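Local structure of DNA polymerase III, beta subunit (Eubacterium rectale, 3T0P) at residues D266-A271 with K281-N286; I326-V331 with F357-L362; S117-V122 with T232-L237. The protein probably tethers DNA polymerases and other proteins to DNA, as a ring-shaped head-to-tail homodimer that encircles the duplex and confers processivity. All blocks are in the same frame, centred on the assembly; numbering follows the deposited sequence. Where two conformers were deposited one is given.

Interaction 1 of 3, residues D266-A271 with K281-N286; sequences DCIDRA and KPIIMN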
loop_
_atom_site.group_PDB
_atom_site.type_symbol
_atom_site.label_atom_id
_atom_site.label_comp_id
_atom_site.label_asym_id
_atom_site.label_seq_id
_atom_site.Cartn_x
_atom_site.Cartn_y
_atom_site.Cartn_z
ATOM N N ASP B 266 -7.353 -21.360 -5.569
ATOM C CA ASP B 266 -8.203 -20.380 -6.310
ATOM C C ASP B 266 -9.698 -20.530 -6.002
ATOM O O ASP B 266 -10.410 -19.532 -5.898
ATOM C CB ASP B 266 -7.976 -20.479 -7.814
ATOM C CG ASP B 266 -6.629 -19.913 -8.250
ATOM O OD1 ASP B 266 -5.907 -19.326 -7.380
ATOM O OD2 ASP B 266 -6.269 -20.088 -9.445
ATOM N N CYS B 267 -10.159 -21.767 -5.810
ATOM C CA CYS B 267 -11.549 -22.002 -5.529
ATOM C C CYS B 267 -11.949 -21.514 -4.128
ATOM O O CYS B 267 -13.003 -20.915 -3.976
ATOM C CB CYS B 267 -11.877 -23.478 -5.694
ATOM S SG CYS B 267 -13.475 -23.919 -4.984
ATOM N N ILE B 268 -11.138 -21.827 -3.099
ATOM C CA ILE B 268 -11.418 -21.426 -1.724
ATOM C C ILE B 268 -11.343 -19.893 -1.624
ATOM O O ILE B 268 -12.172 -19.266 -0.952
ATOM C CB ILE B 268 -10.492 -22.144 -0.714
ATOM C CG1 ILE B 268 -10.648 -23.678 -0.869
ATOM C CG2 ILE B 268 -10.844 -21.702 0.709
ATOM C CD1 ILE B 268 -9.852 -24.578 0.111
ATOM N N ASP B 269 -10.407 -19.292 -2.350
ATOM C CA ASP B 269 -10.274 -17.843 -2.378
ATOM C C ASP B 269 -11.542 -17.210 -3.018
ATOM O O ASP B 269 -12.066 -16.244 -2.469
ATOM C CB ASP B 269 -8.989 -17.470 -3.120
ATOM C CG ASP B 269 -8.691 -15.987 -3.207
ATOM O OD1 ASP B 269 -8.673 -15.318 -2.139
ATOM O OD2 ASP B 269 -8.409 -15.508 -4.331
ATOM N N ARG B 270 -12.071 -17.792 -4.107
ATOM C CA ARG B 270 -13.318 -17.329 -4.766
ATOM C C ARG B 270 -14.483 -17.339 -3.780
ATOM O O ARG B 270 -15.225 -16.386 -3.702
ATOM C CB ARG B 270 -13.704 -18.249 -5.943
ATOM C CG ARG B 270 -13.079 -17.860 -7.234
ATOM C CD ARG B 270 -13.679 -18.622 -8.409
ATOM N NE ARG B 270 -13.091 -19.949 -8.567
ATOM C CZ ARG B 270 -11.909 -20.199 -9.127
ATOM N NH1 ARG B 270 -11.148 -19.205 -9.562
ATOM N NH2 ARG B 270 -11.472 -21.446 -9.234
ATOM N N ALA B 271 -14.638 -18.428 -3.038
ATOM C CA ALA B 271 -15.675 -18.602 -2.042
ATOM C C ALA B 271 -15.649 -17.498 -0.963
ATOM O O ALA B 271 -16.715 -17.081 -0.521
ATOM C CB ALA B 271 -15.514 -19.972 -1.387
ATOM N N LYS B 281 -19.070 -18.137 7.637
ATOM C CA LYS B 281 -19.664 -19.318 7.016
ATOM C C LYS B 281 -18.561 -20.321 6.643
ATOM O O LYS B 281 -17.515 -19.922 6.145
ATOM C CB LYS B 281 -20.516 -18.932 5.784
ATOM C CG LYS B 281 -21.783 -18.127 6.098
ATOM C CD LYS B 281 -22.983 -19.034 6.359
ATOM C CE LYS B 281 -24.206 -18.257 6.781
ATOM N NZ LYS B 281 -25.250 -18.221 5.718
ATOM N N PRO B 282 -18.731 -21.632 6.893
ATOM C CA PRO B 282 -17.694 -22.570 6.444
ATOM C C PRO B 282 -17.804 -22.890 4.947
ATOM O O PRO B 282 -18.850 -22.694 4.346
ATOM C CB PRO B 282 -17.961 -23.812 7.279
ATOM C CG PRO B 282 -19.422 -23.757 7.605
ATOM C CD PRO B 282 -19.889 -22.335 7.488
ATOM N N ILE B 283 -16.702 -23.320 4.339
ATOM C CA ILE B 283 -16.712 -23.849 2.987
ATOM C C ILE B 283 -17.016 -25.364 3.170
ATOM O O ILE B 283 -16.417 -25.993 4.054
ATOM C CB ILE B 283 -15.409 -23.531 2.185
ATOM C CG1 ILE B 283 -15.589 -23.975 0.724
ATOM C CG2 ILE B 283 -14.143 -24.148 2.839
ATOM C CD1 ILE B 283 -14.920 -23.234 -0.228
ATOM N N ILE B 284 -18.004 -25.898 2.434
ATOM C CA ILE B 284 -18.397 -27.319 2.502
ATOM C C ILE B 284 -17.761 -28.086 1.341
ATOM O O ILE B 284 -17.930 -27.678 0.198
ATOM C CB ILE B 284 -19.932 -27.522 2.504
ATOM C CG1 ILE B 284 -20.671 -26.668 3.560
ATOM C CG2 ILE B 284 -20.327 -29.016 2.573
ATOM C CD1 ILE B 284 -20.287 -26.852 4.963
HETATM N N MSE B 285 -17.019 -29.175 1.639
HETATM C CA MSE B 285 -16.425 -30.053 0.634
HETATM C C MSE B 285 -17.197 -31.388 0.573
HETATM O O MSE B 285 -17.444 -31.997 1.610
HETATM C CB MSE B 285 -14.950 -30.365 0.929
HETATM C CG MSE B 285 -13.981 -29.170 0.892
HETATM SE SE MSE B 285 -12.170 -29.852 1.429
HETATM C CE MSE B 285 -11.113 -28.162 1.233
ATOM N N ASN B 286 -17.582 -31.821 -0.629
ATOM C CA ASN B 286 -18.221 -33.119 -0.851
ATOM C C ASN B 286 -17.257 -33.890 -1.762
ATOM O O ASN B 286 -17.091 -33.571 -2.951
ATOM C CB ASN B 286 -19.629 -32.979 -1.415
ATOM C CG ASN B 286 -20.708 -32.715 -0.385
ATOM O OD1 ASN B 286 -20.913 -31.591 0.068
ATOM N ND2 ASN B 286 -21.513 -33.723 -0.080
#

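Interaction 2 of 3, residues I326-V331 with F357-L362; sequences IDALRV and FIYLIL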
loop_
_atom_site.group_PDB
_atom_site.type_symbol
_atom_site.label_atom_id
_atom_site.label_comp_id
_atom_site.label_asym_id
_atom_site.label_seq_id
_atom_site.Cartn_x
_atom_site.Cartn_y
_atom_site.Cartn_z
ATOM N N ILE B 326 -6.600 -21.380 2.943
ATOM C CA ILE B 326 -5.963 -20.332 2.155
ATOM C C ILE B 326 -4.566 -20.045 2.756
ATOM O O ILE B 326 -3.571 -20.112 2.032
ATOM C CB ILE B 326 -6.840 -19.066 2.081
ATOM C CG1 ILE B 326 -8.039 -19.282 1.153
ATOM C CG2 ILE B 326 -6.021 -17.860 1.606
ATOM C CD1 ILE B 326 -9.213 -18.328 1.372
ATOM N N ASP B 327 -4.483 -19.838 4.073
ATOM C CA ASP B 327 -3.184 -19.574 4.737
ATOM C C ASP B 327 -2.167 -20.663 4.441
ATOM O O ASP B 327 -1.054 -20.333 4.063
ATOM C CB ASP B 327 -3.333 -19.471 6.262
ATOM C CG ASP B 327 -4.053 -18.268 6.798
ATOM O OD1 ASP B 327 -4.375 -17.352 5.989
ATOM O OD2 ASP B 327 -4.326 -18.240 8.032
ATOM N N ALA B 328 -2.568 -21.964 4.553
ATOM C CA ALA B 328 -1.639 -23.063 4.317
ATOM C C ALA B 328 -1.326 -23.238 2.838
ATOM O O ALA B 328 -0.169 -23.435 2.500
ATOM C CB ALA B 328 -2.187 -24.369 4.898
ATOM N N LEU B 329 -2.333 -23.178 1.955
ATOM C CA LEU B 329 -2.105 -23.373 0.522
ATOM C C LEU B 329 -1.228 -22.264 -0.066
ATOM O O LEU B 329 -0.416 -22.572 -0.930
ATOM C CB LEU B 329 -3.411 -23.520 -0.254
ATOM C CG LEU B 329 -4.232 -24.768 0.052
ATOM C CD1 LEU B 329 -5.647 -24.642 -0.514
ATOM C CD2 LEU B 329 -3.537 -26.042 -0.433
ATOM N N ARG B 330 -1.340 -21.021 0.420
ATOM C CA ARG B 330 -0.497 -19.876 -0.003
ATOM C C ARG B 330 1.002 -20.108 0.221
ATOM O O ARG B 330 1.836 -19.452 -0.408
ATOM C CB ARG B 330 -0.877 -18.608 0.767
ATOM C CG ARG B 330 -2.035 -17.853 0.146
ATOM C CD ARG B 330 -2.256 -16.557 0.880
ATOM N NE ARG B 330 -3.435 -15.858 0.387
ATOM C CZ ARG B 330 -4.114 -14.961 1.087
ATOM N NH1 ARG B 330 -3.739 -14.650 2.326
ATOM N NH2 ARG B 330 -5.185 -14.376 0.565
ATOM N N VAL B 331 1.359 -21.023 1.147
ATOM C CA VAL B 331 2.776 -21.241 1.487
ATOM C C VAL B 331 3.253 -22.605 1.041
ATOM O O VAL B 331 4.362 -22.997 1.402
ATOM C CB VAL B 331 3.075 -20.975 2.981
ATOM C CG1 VAL B 331 2.713 -19.536 3.340
ATOM C CG2 VAL B 331 2.356 -21.961 3.899
ATOM N N PHE B 357 6.555 -31.043 5.155
ATOM C CA PHE B 357 5.560 -30.321 5.951
ATOM C C PHE B 357 4.355 -31.154 6.329
ATOM O O PHE B 357 4.069 -32.181 5.702
ATOM C CB PHE B 357 5.063 -29.067 5.184
ATOM C CG PHE B 357 4.345 -29.330 3.874
ATOM C CD1 PHE B 357 3.032 -29.813 3.859
ATOM C CD2 PHE B 357 4.967 -29.071 2.658
ATOM C CE1 PHE B 357 2.370 -30.067 2.648
ATOM C CE2 PHE B 357 4.296 -29.298 1.449
ATOM C CZ PHE B 357 3.000 -29.798 1.450
ATOM N N ILE B 358 3.626 -30.667 7.342
ATOM C CA ILE B 358 2.325 -31.183 7.793
ATOM C C ILE B 358 1.486 -30.001 8.218
ATOM O O ILE B 358 1.877 -29.273 9.126
ATOM C CB ILE B 358 2.336 -32.252 8.917
ATOM C CG1 ILE B 358 3.317 -33.404 8.657
ATOM C CG2 ILE B 358 0.892 -32.786 9.120
ATOM C CD1 ILE B 358 3.522 -34.391 9.906
ATOM N N TYR B 359 0.371 -29.776 7.534
ATOM C CA TYR B 359 -0.587 -28.745 7.913
ATOM C C TYR B 359 -1.842 -29.475 8.396
ATOM O O TYR B 359 -2.451 -30.240 7.643
ATOM C CB TYR B 359 -0.868 -27.736 6.785
ATOM C CG TYR B 359 0.348 -26.911 6.439
ATOM C CD1 TYR B 359 0.688 -25.787 7.182
ATOM C CD2 TYR B 359 1.189 -27.280 5.393
ATOM C CE1 TYR B 359 1.845 -25.062 6.908
ATOM C CE2 TYR B 359 2.335 -26.551 5.097
ATOM C CZ TYR B 359 2.676 -25.460 5.875
ATOM O OH TYR B 359 3.818 -24.745 5.578
ATOM N N LEU B 360 -2.126 -29.360 9.694
ATOM C CA LEU B 360 -3.300 -29.984 10.331
ATOM C C LEU B 360 -4.347 -28.901 10.478
ATOM O O LEU B 360 -4.030 -27.843 10.987
ATOM C CB LEU B 360 -2.915 -30.588 11.697
ATOM C CG LEU B 360 -3.985 -31.323 12.521
ATOM C CD1 LEU B 360 -3.335 -32.166 13.579
ATOM C CD2 LEU B 360 -4.945 -30.347 13.250
ATOM N N ILE B 361 -5.556 -29.126 9.997
ATOM C CA ILE B 361 -6.635 -28.146 10.108
ATOM C C ILE B 361 -7.822 -28.857 10.736
ATOM O O ILE B 361 -8.190 -29.918 10.266
ATOM C CB ILE B 361 -6.977 -27.499 8.712
ATOM C CG1 ILE B 361 -5.756 -26.768 8.097
ATOM C CG2 ILE B 361 -8.180 -26.558 8.808
ATOM C CD1 ILE B 361 -5.746 -26.713 6.577
ATOM N N LEU B 362 -8.411 -28.290 11.788
ATOM C CA LEU B 362 -9.598 -28.878 12.390
ATOM C C LEU B 362 -10.809 -28.463 11.574
ATOM O O LEU B 362 -10.934 -27.297 11.215
ATOM C CB LEU B 362 -9.806 -28.496 13.871
ATOM C CG LEU B 362 -8.799 -28.988 14.908
ATOM C CD1 LEU B 362 -9.169 -28.469 16.301
ATOM C CD2 LEU B 362 -8.707 -30.498 14.940
#

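Interaction 3 of 3, residues S117-V122 with T232-L237; sequences SYIPYV and TVVSRL. With EDO (1,2-ethanediol), chain X.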
loop_
_atom_site.group_PDB
_atom_site.type_symbol
_atom_site.label_atom_id
_atom_site.label_comp_id
_atom_site.label_asym_id
_atom_site.label_seq_id
_atom_site.Cartn_x
_atom_site.Cartn_y
_atom_site.Cartn_z
ATOM N N SER B 117 17.903 0.327 28.552
ATOM C CA SER B 117 18.180 -1.036 29.002
ATOM C C SER B 117 18.880 -1.774 27.856
ATOM O O SER B 117 18.269 -2.054 26.821
ATOM C CB SER B 117 16.897 -1.738 29.429
ATOM O OG SER B 117 17.216 -2.959 30.069
ATOM N N TYR B 118 20.186 -2.001 28.010
ATOM C CA TYR B 118 21.031 -2.643 27.008
ATOM C C TYR B 118 20.678 -4.085 26.798
ATOM O O TYR B 118 20.166 -4.741 27.716
ATOM C CB TYR B 118 22.494 -2.574 27.436
ATOM C CG TYR B 118 23.176 -1.272 27.110
ATOM C CD1 TYR B 118 22.887 -0.111 27.831
ATOM C CD2 TYR B 118 24.170 -1.211 26.141
ATOM C CE1 TYR B 118 23.532 1.087 27.554
ATOM C CE2 TYR B 118 24.841 -0.023 25.876
ATOM C CZ TYR B 118 24.526 1.122 26.596
ATOM O OH TYR B 118 25.166 2.309 26.341
ATOM N N ILE B 119 20.978 -4.595 25.591
ATOM C CA ILE B 119 20.756 -5.997 25.272
ATOM C C ILE B 119 21.659 -6.798 26.211
ATOM O O ILE B 119 22.845 -6.454 26.320
ATOM C CB ILE B 119 21.042 -6.263 23.784
ATOM C CG1 ILE B 119 19.989 -5.549 22.873
ATOM C CG2 ILE B 119 21.144 -7.766 23.513
ATOM C CD1 ILE B 119 20.403 -5.391 21.432
ATOM N N PRO B 120 21.127 -7.791 26.965
ATOM C CA PRO B 120 21.996 -8.535 27.892
ATOM C C PRO B 120 23.062 -9.351 27.171
ATOM O O PRO B 120 22.907 -9.683 25.987
ATOM C CB PRO B 120 21.018 -9.463 28.614
ATOM C CG PRO B 120 19.894 -9.643 27.649
ATOM C CD PRO B 120 19.745 -8.314 26.993
ATOM N N TYR B 121 24.143 -9.673 27.889
ATOM C CA TYR B 121 25.165 -10.566 27.385
ATOM C C TYR B 121 24.551 -11.973 27.340
ATOM O O TYR B 121 23.851 -12.378 28.280
ATOM C CB TYR B 121 26.417 -10.538 28.287
ATOM C CG TYR B 121 27.345 -11.713 28.061
ATOM C CD1 TYR B 121 28.249 -11.721 27.001
ATOM C CD2 TYR B 121 27.277 -12.843 28.870
ATOM C CE1 TYR B 121 29.078 -12.816 26.766
ATOM C CE2 TYR B 121 28.106 -13.944 28.648
ATOM C CZ TYR B 121 29.015 -13.920 27.602
ATOM O OH TYR B 121 29.835 -15.002 27.378
ATOM N N VAL B 122 24.775 -12.692 26.236
ATOM C CA VAL B 122 24.260 -14.052 26.060
ATOM C C VAL B 122 25.451 -14.916 25.692
ATOM O O VAL B 122 26.134 -14.626 24.699
ATOM C CB VAL B 122 23.097 -14.173 25.023
ATOM C CG1 VAL B 122 22.567 -15.603 24.954
ATOM C CG2 VAL B 122 21.961 -13.206 25.333
ATOM N N THR B 232 22.821 -8.193 14.992
ATOM C CA THR B 232 22.575 -9.160 16.056
ATOM C C THR B 232 21.165 -8.919 16.557
ATOM O O THR B 232 20.798 -7.798 16.904
ATOM C CB THR B 232 23.626 -9.059 17.169
ATOM O OG1 THR B 232 24.914 -9.207 16.585
ATOM C CG2 THR B 232 23.464 -10.140 18.219
ATOM N N VAL B 233 20.372 -9.962 16.548
ATOM C CA VAL B 233 19.021 -9.959 17.060
ATOM C C VAL B 233 19.044 -10.845 18.266
ATOM O O VAL B 233 19.551 -11.973 18.180
ATOM C CB VAL B 233 17.988 -10.403 16.008
ATOM C CG1 VAL B 233 16.619 -10.562 16.638
ATOM C CG2 VAL B 233 17.928 -9.416 14.844
ATOM N N VAL B 234 18.574 -10.316 19.415
ATOM C CA VAL B 234 18.483 -11.064 20.667
ATOM C C VAL B 234 17.029 -11.081 21.157
ATOM O O VAL B 234 16.386 -10.042 21.226
ATOM C CB VAL B 234 19.444 -10.512 21.734
ATOM C CG1 VAL B 234 19.373 -11.359 23.013
ATOM C CG2 VAL B 234 20.871 -10.462 21.198
ATOM N N SER B 235 16.515 -12.258 21.486
ATOM C CA SER B 235 15.141 -12.372 21.943
ATOM C C SER B 235 15.024 -13.278 23.125
ATOM O O SER B 235 15.706 -14.304 23.198
ATOM C CB SER B 235 14.248 -12.881 20.816
ATOM O OG SER B 235 12.912 -13.140 21.220
ATOM N N ARG B 236 14.125 -12.917 24.064
ATOM C CA ARG B 236 13.757 -13.775 25.189
ATOM C C ARG B 236 12.990 -14.963 24.630
ATOM O O ARG B 236 12.453 -14.863 23.538
ATOM C CB ARG B 236 12.886 -13.022 26.184
ATOM C CG ARG B 236 13.598 -11.959 27.029
ATOM C CD ARG B 236 12.803 -11.596 28.292
ATOM N NE ARG B 236 11.351 -11.542 28.061
ATOM C CZ ARG B 236 10.589 -10.461 28.227
ATOM N NH1 ARG B 236 11.119 -9.326 28.673
ATOM N NH2 ARG B 236 9.287 -10.514 27.970
ATOM N N LEU B 237 12.971 -16.092 25.328
ATOM C CA LEU B 237 12.228 -17.265 24.900
ATOM C C LEU B 237 10.987 -17.417 25.781
ATOM O O LEU B 237 10.968 -16.900 26.889
ATOM C CB LEU B 237 13.123 -18.518 25.003
ATOM C CG LEU B 237 14.298 -18.589 24.040
ATOM C CD1 LEU B 237 15.228 -19.702 24.446
ATOM C CD2 LEU B 237 13.828 -18.760 22.584
HETATM C C1 EDO X . 27.964 -7.278 15.558
HETATM O O1 EDO X . 26.938 -7.736 14.658
HETATM C C2 EDO X . 27.353 -6.703 16.835
HETATM O O2 EDO X . 26.192 -5.923 16.521
#

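Interaction 1 of 3, residues D266-A271 with K281-N286
Ala271 and Ile283 mark the nearest passage of the two backbones, their CA atoms 7.3 Å apart. The helical segment 266-271 lies over the strand 283-286, with short axes 10.2 Å apart at closest approach and N-to-C directions 140° from each other. No hydrogen bond joins the two segments; they meet through side chains, and Ile283 does most of the work. With CG1 anti to its backbone N (chi1 -173°), it carries CD1 up to the helix. That methyl lies 3.5 Å from Ala271 CB and 4.3 Å from Ile268 CG1, fitting between two residues one turn apart. Further along the strand, Met285, a selenomethionine, has a chain extended beyond CG and meets Ile268 at about a right angle, its CE 4.0 Å from Ile268 CD1. The contact is a case of helix-on-sheet packing within the C-terminal domain. Elsewhere on the helix, Arg270 forms an NH2 salt bridge with Glu305 of the same chain, while its NH1 bonds to Lys81 O of the second subunit. Being wholly apolar and buried, the contact depends on the fit of methyl groups, whereas the charged Arg270 makes directional bonds, one of them to the neighbouring subunit.

Interaction 2 of 3, residues I326-V331 with F357-L362
Tyr359 OH, beside which Val331 CG2 lies at 3.6 Å, is gripped by two polar groups from elsewhere in the chain: it bonds to the carbonyl O of Gln141 and to NE of Arg180. With one acceptor and one donor serving it, the buried hydroxyl is well placed to fix the ring. The rest of the contact is apolar. Tyr359 CG stands anti to its carbonyl carbon (chi1 -66°), which leads the ring along segment 326-331, from Ala328 to Val331. Its near end meets Ala328 CB, 3.9 Å from CG, and its far end meets Val331, whose CG2 is 4.0 Å from CZ. Both methyls approach the ring at a slant. Ala328 and Tyr359 are also the closest backbone pair, with CA atoms 6.8 Å apart. Were the tyrosine replaced by an alanine, Ala328 and Val331 would probably lose the ring they pack on, and Gln141 O and Arg180 NE their shared hydroxyl. Strand 357-361 sits in its sheet between strands 176-184 and 348-351, thereby joining the central and C-terminal domains. Helix 322-329 packs against one face of this sheet through Ala328, and touches helix 261-272 through Ile326 and Leu329.

Interaction 3 of 3, residues S117-V122 with T232-L237
Ile119 and Val234 meet at a slant, one branch of the isoleucine laid across the forked end of the valine. The branch is CG2, which stands 3.6 Å from Val234 CG2 and also touches CB and CG1 of that residue, and so meets the whole isopropyl group. With CG1 of Ile119 beside the backbone N (chi1 -67°), CG2 is the branch turned to the valine. Val122 approaches differently: it reaches tip to tip toward the same residue, its CG2 3.9 Å from Val234 CG1. Two residues of an irregular segment thus hold one strand side chain, and the backbones stay apart, Ile119 and Val234 having CA atoms 7.2 Å from each other. Near the start of the strand segment, Thr232 OG1 and O1 of a bound 1,2-ethanediol, probably from the crystallisation liquor, share a hydrogen bond of 3.2 Å. Strand 231-236 pairs with strand 52-58 where the N-terminal and central domains share a sheet, and the segment 117-122 passes over this junction on its way to strand 127-131. Since no hydrogen bond links the two segments, the connecting loop is held to the junction here by branched aliphatic packing, in which shape counts and charge plays no part.

Interactions 1 and 2 form one continuous piece of the C-terminal domain. Their centres are 14 Å apart, and the two helices touch directly: Ile268 CG2 lies 3.7 Å from Ile326 CG1, so that apolar packing runs from strand 283-288 through both helices to strand 357-361. Interaction 3 stands apart, on the opposite side of the chain's centre, its nearest atoms about 21 Å from those of interaction 2 and about 32 Å from those of interaction 1. Interactions 2 and 3 are placed alike, each at a sheet shared by successive domains, while interaction 1 borders the second subunit. A 1,2-ethanediol and an acetate, probably from crystallisation, lie about 4 Å from the Val331 and Val234 side chains respectively.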